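Local structure of putative sulfatase yidJ (Bacteroides fragilis, 2QZU) at residues T306-H314 / F358-M369; P138-Y146 / P189-N197. The protein probably hydrolyses sulfate esters as a metal-dependent arylsulfatase of the sulfatase family. All coordinates share one frame; numbering follows the deposited sequence.

Contact 1: residues T306-H314 / F358-M369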
# COMPACT_ATOMS: atom_id res chain seq x y z
N THR A 306 15.13 -36.03 -10.94
CA THR A 306 14.42 -34.83 -11.32
C THR A 306 15.39 -33.67 -11.22
O THR A 306 16.16 -33.58 -10.27
CB THR A 306 13.24 -34.53 -10.37
OG1 THR A 306 12.24 -35.55 -10.51
CG2 THR A 306 12.63 -33.16 -10.68
N ILE A 307 15.39 -32.81 -12.23
CA ILE A 307 16.25 -31.64 -12.19
C ILE A 307 15.41 -30.59 -11.48
O ILE A 307 14.34 -30.23 -11.95
CB ILE A 307 16.59 -31.14 -13.60
CG1 ILE A 307 17.43 -32.19 -14.34
CG2 ILE A 307 17.35 -29.81 -13.51
CD1 ILE A 307 17.62 -31.88 -15.81
N VAL A 308 15.89 -30.12 -10.33
CA VAL A 308 15.19 -29.09 -9.58
C VAL A 308 15.99 -27.81 -9.73
O VAL A 308 17.20 -27.80 -9.49
CB VAL A 308 15.06 -29.45 -8.09
CG1 VAL A 308 14.38 -28.30 -7.32
CG2 VAL A 308 14.26 -30.73 -7.94
N VAL A 309 15.32 -26.74 -10.14
CA VAL A 309 15.97 -25.45 -10.32
C VAL A 309 15.29 -24.39 -9.47
O VAL A 309 14.06 -24.34 -9.44
CB VAL A 309 15.88 -24.97 -11.79
CG1 VAL A 309 16.59 -23.63 -11.95
CG2 VAL A 309 16.45 -26.01 -12.73
N PHE A 310 16.07 -23.58 -8.76
CA PHE A 310 15.49 -22.46 -8.01
C PHE A 310 16.19 -21.22 -8.55
O PHE A 310 17.42 -21.10 -8.46
CB PHE A 310 15.74 -22.53 -6.50
CG PHE A 310 15.13 -21.36 -5.76
CD1 PHE A 310 13.76 -21.29 -5.55
CD2 PHE A 310 15.92 -20.27 -5.38
CE1 PHE A 310 13.18 -20.17 -4.97
CE2 PHE A 310 15.35 -19.14 -4.79
CZ PHE A 310 13.98 -19.09 -4.59
N THR A 311 15.42 -20.30 -9.11
CA THR A 311 16.01 -19.09 -9.66
C THR A 311 15.03 -17.92 -9.57
O THR A 311 14.02 -17.99 -8.88
CB THR A 311 16.44 -19.36 -11.14
OG1 THR A 311 17.20 -18.25 -11.63
CG2 THR A 311 15.23 -19.58 -12.01
N SER A 312 15.34 -16.83 -10.27
CA SER A 312 14.48 -15.64 -10.24
C SER A 312 14.63 -14.87 -11.54
O SER A 312 15.64 -15.01 -12.24
CB SER A 312 14.87 -14.75 -9.05
OG SER A 312 14.01 -13.62 -8.95
N ASP A 313 13.64 -14.05 -11.86
CA ASP A 313 13.68 -13.27 -13.09
C ASP A 313 14.57 -12.04 -12.98
O ASP A 313 15.06 -11.53 -13.99
CB ASP A 313 12.26 -12.88 -13.53
CG ASP A 313 11.47 -12.15 -12.45
OD1 ASP A 313 11.84 -12.18 -11.27
OD2 ASP A 313 10.43 -11.54 -12.81
N HIS A 314 14.79 -11.56 -11.76
CA HIS A 314 15.64 -10.40 -11.51
C HIS A 314 15.74 -10.06 -10.03
O HIS A 314 14.99 -10.58 -9.21
CB HIS A 314 15.11 -9.17 -12.27
CG HIS A 314 13.72 -8.77 -11.89
ND1 HIS A 314 13.41 -8.16 -10.70
CD2 HIS A 314 12.55 -8.90 -12.56
CE1 HIS A 314 12.11 -7.93 -10.64
NE2 HIS A 314 11.57 -8.37 -11.76
N PHE A 358 19.54 -16.42 -16.71
CA PHE A 358 18.16 -16.88 -16.62
C PHE A 358 17.69 -17.42 -17.98
O PHE A 358 17.08 -18.49 -18.06
CB PHE A 358 17.28 -15.70 -16.18
CG PHE A 358 15.84 -16.06 -15.90
CD1 PHE A 358 15.51 -16.93 -14.86
CD2 PHE A 358 14.81 -15.44 -16.61
CE1 PHE A 358 14.18 -17.18 -14.54
CE2 PHE A 358 13.48 -15.68 -16.30
CZ PHE A 358 13.16 -16.56 -15.26
N ALA A 359 18.02 -16.70 -19.05
CA ALA A 359 17.60 -17.08 -20.40
C ALA A 359 18.33 -18.26 -21.03
O ALA A 359 17.92 -18.76 -22.07
CB ALA A 359 17.70 -15.86 -21.32
N ASP A 360 19.42 -18.70 -20.42
CA ASP A 360 20.17 -19.84 -20.95
C ASP A 360 19.55 -21.17 -20.56
O ASP A 360 19.93 -22.22 -21.08
CB ASP A 360 21.62 -19.82 -20.46
CG ASP A 360 22.37 -18.58 -20.89
OD1 ASP A 360 22.08 -18.07 -22.00
OD2 ASP A 360 23.25 -18.12 -20.13
N LEU A 361 18.57 -21.13 -19.65
CA LEU A 361 17.95 -22.37 -19.19
C LEU A 361 17.21 -23.19 -20.24
O LEU A 361 17.13 -24.41 -20.12
CB LEU A 361 17.04 -22.07 -17.98
CG LEU A 361 17.84 -21.68 -16.73
CD1 LEU A 361 16.89 -21.24 -15.62
CD2 LEU A 361 18.69 -22.85 -16.26
N TYR A 362 16.68 -22.53 -21.28
CA TYR A 362 15.97 -23.24 -22.35
C TYR A 362 16.91 -24.27 -23.01
O TYR A 362 16.69 -25.48 -22.88
CB TYR A 362 15.44 -22.22 -23.38
CG TYR A 362 14.56 -22.74 -24.50
CD1 TYR A 362 14.87 -23.90 -25.21
CD2 TYR A 362 13.46 -21.98 -24.94
CE1 TYR A 362 14.13 -24.29 -26.32
CE2 TYR A 362 12.72 -22.36 -26.04
CZ TYR A 362 13.05 -23.51 -26.74
OH TYR A 362 12.31 -23.88 -27.83
N PRO A 363 17.97 -23.81 -23.70
CA PRO A 363 18.85 -24.82 -24.31
C PRO A 363 19.61 -25.68 -23.30
O PRO A 363 19.80 -26.88 -23.52
CB PRO A 363 19.78 -23.98 -25.18
CG PRO A 363 19.91 -22.72 -24.40
CD PRO A 363 18.48 -22.45 -23.95
N THR A 364 20.03 -25.08 -22.20
CA THR A 364 20.78 -25.80 -21.17
C THR A 364 20.00 -26.98 -20.59
O THR A 364 20.50 -28.10 -20.56
CB THR A 364 21.22 -24.85 -20.04
OG1 THR A 364 22.03 -23.80 -20.59
CG2 THR A 364 22.03 -25.60 -18.98
N LEU A 365 18.78 -26.72 -20.12
CA LEU A 365 17.97 -27.79 -19.54
C LEU A 365 17.58 -28.85 -20.57
O LEU A 365 17.69 -30.05 -20.31
CB LEU A 365 16.71 -27.22 -18.88
CG LEU A 365 16.94 -26.40 -17.61
CD1 LEU A 365 15.65 -25.68 -17.21
CD2 LEU A 365 17.40 -27.32 -16.48
N LEU A 366 17.15 -28.41 -21.75
CA LEU A 366 16.75 -29.35 -22.79
C LEU A 366 17.87 -30.32 -23.15
O LEU A 366 17.64 -31.52 -23.30
CB LEU A 366 16.29 -28.59 -24.04
CG LEU A 366 14.81 -28.70 -24.42
CD1 LEU A 366 13.92 -28.72 -23.19
CD2 LEU A 366 14.44 -27.54 -25.34
N SER A 367 19.09 -29.81 -23.29
CA SER A 367 20.23 -30.67 -23.62
C SER A 367 20.53 -31.60 -22.44
O SER A 367 20.81 -32.78 -22.63
CB SER A 367 21.47 -29.83 -23.96
OG SER A 367 21.34 -29.21 -25.23
N MSE A 368 20.47 -31.06 -21.22
CA MSE A 368 20.73 -31.87 -20.03
C MSE A 368 19.71 -33.01 -19.94
O MSE A 368 20.03 -34.10 -19.47
CB MSE A 368 20.63 -31.03 -18.76
CG MSE A 368 21.78 -30.07 -18.52
SE MSE A 368 21.40 -28.94 -16.98
CE MSE A 368 21.59 -30.28 -15.58
N MSE A 369 18.49 -32.74 -20.39
CA MSE A 369 17.41 -33.72 -20.33
C MSE A 369 17.41 -34.76 -21.43
O MSE A 369 16.61 -35.70 -21.39
CB MSE A 369 16.07 -32.98 -20.31
CG MSE A 369 15.86 -32.19 -19.03
SE MSE A 369 14.40 -30.94 -19.10
CE MSE A 369 14.92 -29.86 -17.58
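I307, V309 and T311, every second residue of strand 306-311, face helix 361-368, which runs nearly antiparallel to the strand (159° between directions) with the two axes 11.1 Å apart at closest approach. The backbones are widest apart in the middle and closest where the strand has ended: the CA atoms of I307 and L365 lie 8.5 Å apart, those of V309 and L361 9.6 Å, those of D313 and F358 6.8 Å. Branched and long apolar side chains fill the space between strand and helix. I307 offers two branches: CG2, anti to the backbone N, meets L365 CD2 at 3.9 Å, the two side chains lying alongside each other and pointing opposite ways, while CD1 reaches M369 CG at 3.7 Å and lies near the methyl of M368; both are selenomethionines. L365 CD2 also touches V309 CG2, so one leucine methyl sits against two strand residues. L361 CD1 approaches V309 and T311 more loosely. Where the strand gives way to loop, the F358 ring takes over: its CG is anti to the backbone N (chi1 -174°), which carries the ring toward 311-313. T311 CG2 comes to the ring edge, near its plane, 3.6 Å from F358 CE1. D313 CA stands over the face, 4.0 Å from the centroid and 12° off the normal, a CH-pi contact. T311 OG1 bonds to P337 O, outside the pair, and S312 OG to A35 O. The contact is buried and forms part of the helix-on-sheet packing of the alkaline phosphatase-like sulfatase fold. Strand 306-311 lies inside the large mixed sheet, parallel to strand 29-35 on one flank and antiparallel to strand 338-341 on the other; L361 and M369 also touch strand 29-35, and M368 packs on helix 385-390.

Contact 2: residues P138-Y146 / P189-N197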
# COMPACT_ATOMS: atom_id res chain seq x y z
N PRO A 138 -2.81 -7.34 -21.81
CA PRO A 138 -4.21 -7.16 -21.44
C PRO A 138 -5.00 -6.48 -22.56
O PRO A 138 -4.44 -5.72 -23.35
CB PRO A 138 -4.13 -6.28 -20.18
CG PRO A 138 -2.75 -6.55 -19.64
CD PRO A 138 -1.92 -6.59 -20.90
N TYR A 139 -6.30 -6.75 -22.63
CA TYR A 139 -7.16 -6.13 -23.64
C TYR A 139 -8.53 -5.84 -23.02
O TYR A 139 -8.94 -6.50 -22.07
CB TYR A 139 -7.28 -7.04 -24.87
CG TYR A 139 -8.12 -8.28 -24.68
CD1 TYR A 139 -9.51 -8.21 -24.76
CD2 TYR A 139 -7.52 -9.51 -24.43
CE1 TYR A 139 -10.29 -9.35 -24.59
CE2 TYR A 139 -8.30 -10.66 -24.26
CZ TYR A 139 -9.68 -10.56 -24.34
OH TYR A 139 -10.47 -11.68 -24.17
N LYS A 140 -9.22 -4.83 -23.54
CA LYS A 140 -10.53 -4.44 -23.02
C LYS A 140 -11.69 -5.34 -23.46
O LYS A 140 -11.71 -5.83 -24.59
CB LYS A 140 -10.84 -3.00 -23.43
CG LYS A 140 -9.88 -1.96 -22.88
CD LYS A 140 -10.33 -0.55 -23.24
CE LYS A 140 -9.42 0.50 -22.64
NZ LYS A 140 -9.90 1.88 -22.94
N PRO A 141 -12.66 -5.58 -22.56
CA PRO A 141 -12.72 -5.07 -21.18
C PRO A 141 -11.78 -5.88 -20.29
O PRO A 141 -11.78 -7.11 -20.34
CB PRO A 141 -14.19 -5.26 -20.81
CG PRO A 141 -14.56 -6.50 -21.57
CD PRO A 141 -13.92 -6.26 -22.92
N TYR A 142 -10.98 -5.19 -19.48
CA TYR A 142 -10.02 -5.85 -18.61
C TYR A 142 -10.67 -6.70 -17.53
O TYR A 142 -11.75 -6.37 -17.03
CB TYR A 142 -9.11 -4.80 -17.95
CG TYR A 142 -8.42 -3.87 -18.93
CD1 TYR A 142 -7.62 -4.38 -19.95
CD2 TYR A 142 -8.56 -2.49 -18.82
CE1 TYR A 142 -6.98 -3.53 -20.85
CE2 TYR A 142 -7.92 -1.63 -19.72
CZ TYR A 142 -7.14 -2.16 -20.73
OH TYR A 142 -6.51 -1.33 -21.63
N VAL A 143 -10.02 -7.81 -17.16
CA VAL A 143 -10.55 -8.67 -16.11
C VAL A 143 -10.60 -7.85 -14.82
O VAL A 143 -9.77 -6.96 -14.61
CB VAL A 143 -9.70 -9.95 -15.91
CG1 VAL A 143 -9.75 -10.81 -17.17
CG2 VAL A 143 -8.27 -9.59 -15.57
N ASP A 144 -11.56 -8.18 -13.97
CA ASP A 144 -11.79 -7.44 -12.73
C ASP A 144 -10.89 -7.64 -11.51
O ASP A 144 -11.34 -8.12 -10.47
CB ASP A 144 -13.26 -7.64 -12.32
CG ASP A 144 -13.70 -6.70 -11.22
OD1 ASP A 144 -13.30 -5.51 -11.26
OD2 ASP A 144 -14.45 -7.13 -10.33
N THR A 145 -9.61 -7.27 -11.63
CA THR A 145 -8.69 -7.34 -10.50
C THR A 145 -8.21 -5.91 -10.25
O THR A 145 -8.25 -5.07 -11.15
CB THR A 145 -7.48 -8.27 -10.75
OG1 THR A 145 -6.84 -7.93 -11.97
CG2 THR A 145 -7.94 -9.73 -10.78
N TYR A 146 -7.76 -5.63 -9.02
CA TYR A 146 -7.34 -4.28 -8.66
C TYR A 146 -6.32 -3.60 -9.57
O TYR A 146 -6.40 -2.39 -9.79
CB TYR A 146 -6.81 -4.25 -7.21
CG TYR A 146 -5.37 -4.67 -7.09
CD1 TYR A 146 -5.02 -6.02 -7.05
CD2 TYR A 146 -4.35 -3.72 -7.11
CE1 TYR A 146 -3.69 -6.41 -7.04
CE2 TYR A 146 -3.02 -4.10 -7.10
CZ TYR A 146 -2.70 -5.45 -7.07
OH TYR A 146 -1.39 -5.85 -7.12
N PRO A 189 -13.20 -19.94 -17.39
CA PRO A 189 -13.22 -18.95 -18.47
C PRO A 189 -12.56 -17.66 -17.99
O PRO A 189 -12.28 -17.49 -16.79
CB PRO A 189 -14.71 -18.79 -18.78
CG PRO A 189 -15.37 -19.12 -17.48
CD PRO A 189 -14.57 -20.31 -16.99
N ARG A 190 -12.32 -16.74 -18.92
CA ARG A 190 -11.66 -15.47 -18.63
C ARG A 190 -12.13 -14.69 -17.41
O ARG A 190 -11.30 -14.16 -16.66
CB ARG A 190 -11.73 -14.57 -19.87
CG ARG A 190 -10.99 -13.24 -19.74
CD ARG A 190 -10.85 -12.56 -21.11
NE ARG A 190 -10.02 -11.36 -21.05
CZ ARG A 190 -10.48 -10.12 -20.91
NH1 ARG A 190 -11.79 -9.90 -20.81
NH2 ARG A 190 -9.64 -9.10 -20.88
N ASP A 191 -13.44 -14.61 -17.19
CA ASP A 191 -13.95 -13.86 -16.05
C ASP A 191 -14.29 -14.71 -14.83
O ASP A 191 -14.97 -14.24 -13.92
CB ASP A 191 -15.17 -13.04 -16.48
CG ASP A 191 -14.84 -12.03 -17.57
OD1 ASP A 191 -13.95 -11.17 -17.34
OD2 ASP A 191 -15.46 -12.08 -18.66
N SER A 192 -13.80 -15.94 -14.81
CA SER A 192 -14.08 -16.84 -13.70
C SER A 192 -12.87 -17.23 -12.85
O SER A 192 -12.73 -18.39 -12.43
CB SER A 192 -14.77 -18.10 -14.21
OG SER A 192 -16.07 -17.79 -14.68
N PHE A 193 -11.98 -16.27 -12.60
CA PHE A 193 -10.83 -16.52 -11.76
C PHE A 193 -11.37 -16.57 -10.33
O PHE A 193 -12.50 -16.16 -10.08
CB PHE A 193 -9.79 -15.40 -11.88
CG PHE A 193 -10.37 -14.01 -11.76
CD1 PHE A 193 -10.90 -13.37 -12.88
CD2 PHE A 193 -10.41 -13.36 -10.54
CE1 PHE A 193 -11.45 -12.09 -12.78
CE2 PHE A 193 -10.96 -12.09 -10.42
CZ PHE A 193 -11.48 -11.45 -11.54
N TYR A 194 -10.58 -17.09 -9.40
CA TYR A 194 -11.00 -17.18 -8.01
C TYR A 194 -9.92 -16.67 -7.07
O TYR A 194 -8.74 -16.66 -7.42
CB TYR A 194 -11.34 -18.63 -7.63
CG TYR A 194 -10.18 -19.59 -7.80
CD1 TYR A 194 -9.93 -20.20 -9.03
CD2 TYR A 194 -9.33 -19.88 -6.74
CE1 TYR A 194 -8.87 -21.07 -9.19
CE2 TYR A 194 -8.25 -20.76 -6.89
CZ TYR A 194 -8.04 -21.35 -8.13
OH TYR A 194 -6.99 -22.23 -8.30
N TYR A 195 -10.34 -16.24 -5.89
CA TYR A 195 -9.41 -15.75 -4.88
C TYR A 195 -9.20 -16.83 -3.83
O TYR A 195 -10.08 -17.66 -3.59
CB TYR A 195 -9.97 -14.50 -4.21
CG TYR A 195 -9.96 -13.26 -5.07
CD1 TYR A 195 -8.78 -12.53 -5.26
CD2 TYR A 195 -11.12 -12.81 -5.70
CE1 TYR A 195 -8.76 -11.39 -6.05
CE2 TYR A 195 -11.11 -11.67 -6.50
CZ TYR A 195 -9.94 -10.97 -6.67
OH TYR A 195 -9.93 -9.84 -7.46
N VAL A 196 -8.03 -16.82 -3.20
CA VAL A 196 -7.68 -17.77 -2.15
C VAL A 196 -7.28 -16.99 -0.90
O VAL A 196 -6.50 -16.04 -0.98
CB VAL A 196 -6.50 -18.67 -2.59
CG1 VAL A 196 -6.15 -19.63 -1.47
CG2 VAL A 196 -6.86 -19.43 -3.86
N ASN A 197 -7.80 -17.40 0.26
CA ASN A 197 -7.48 -16.73 1.52
C ASN A 197 -6.29 -17.43 2.17
O ASN A 197 -6.40 -18.02 3.24
CB ASN A 197 -8.69 -16.75 2.45
CG ASN A 197 -9.81 -15.82 1.99
OD1 ASN A 197 -10.95 -15.94 2.44
ND2 ASN A 197 -9.48 -14.89 1.10
O HOH W 1 -13.50 -10.04 -14.73
O HOH W 2 -12.46 -9.40 -8.27
O HOH W 3 -8.58 -7.47 -6.99
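R190 and Y139 meet through contrasting torsions: the arginine CG is anti to its backbone N (chi1 -176°) and the chain runs extended to NE, whereas Y139 CG sits between backbone N and carbonyl carbon (chi1 72°). These torsions bring the two groups together from opposite directions, and the guanidinium lies flat on the tyrosine ring, centres 4.0 Å apart and planes at 16°, a stacked cation-pi pair. V143 CG1 covers the opposite guanidinium face. In the guanidinium plane, NH1 and NH2 both donate to P141 O, at 2.8 and 3.0 Å; NH1 arrives almost in line with the carbonyl bond, NH2 from above the carbonyl plane. Together these contacts restrain the group's rotation, and NE adds a salt bridge to E156. Farther along, the F193 ring edge faces D144 O, with CZ at 3.5 Å, while T145 CG2 approaches CE2 obliquely. Waters complete the join: one links D144 N to D191 OD1, and two meet at Y195 OH, bridging it to D144 O and to Y146 N. Y146 O also bonds K24 NZ of the second subunit. This surface contact ties the irregular loop between strands 126-130 and 168-172 to the type I turn 189-192 and short strand 194-195, which pairs antiparallel with strand 182-183.

How the contacts relate
Contact 1 belongs to the core and contact 2 to the surface: their centres lie about 10 and 24 Å from the centre of the chain and about 30 Å from each other. Their nearest atoms stay about 14 Å apart, and they share no helix or strand, although all four segments belong to the sulfatase domain. Chemistry follows place. In 306-314/358-369 a sheet strand and a helix join by apolar and aromatic packing, without direct polar bonds between them. In 138-146/189-197, where regular structure is scarce, a stacked arginine, its bonds to one carbonyl and bridging waters work beside the packing of F193. Along the chain, contact 2 closes before contact 1 opens.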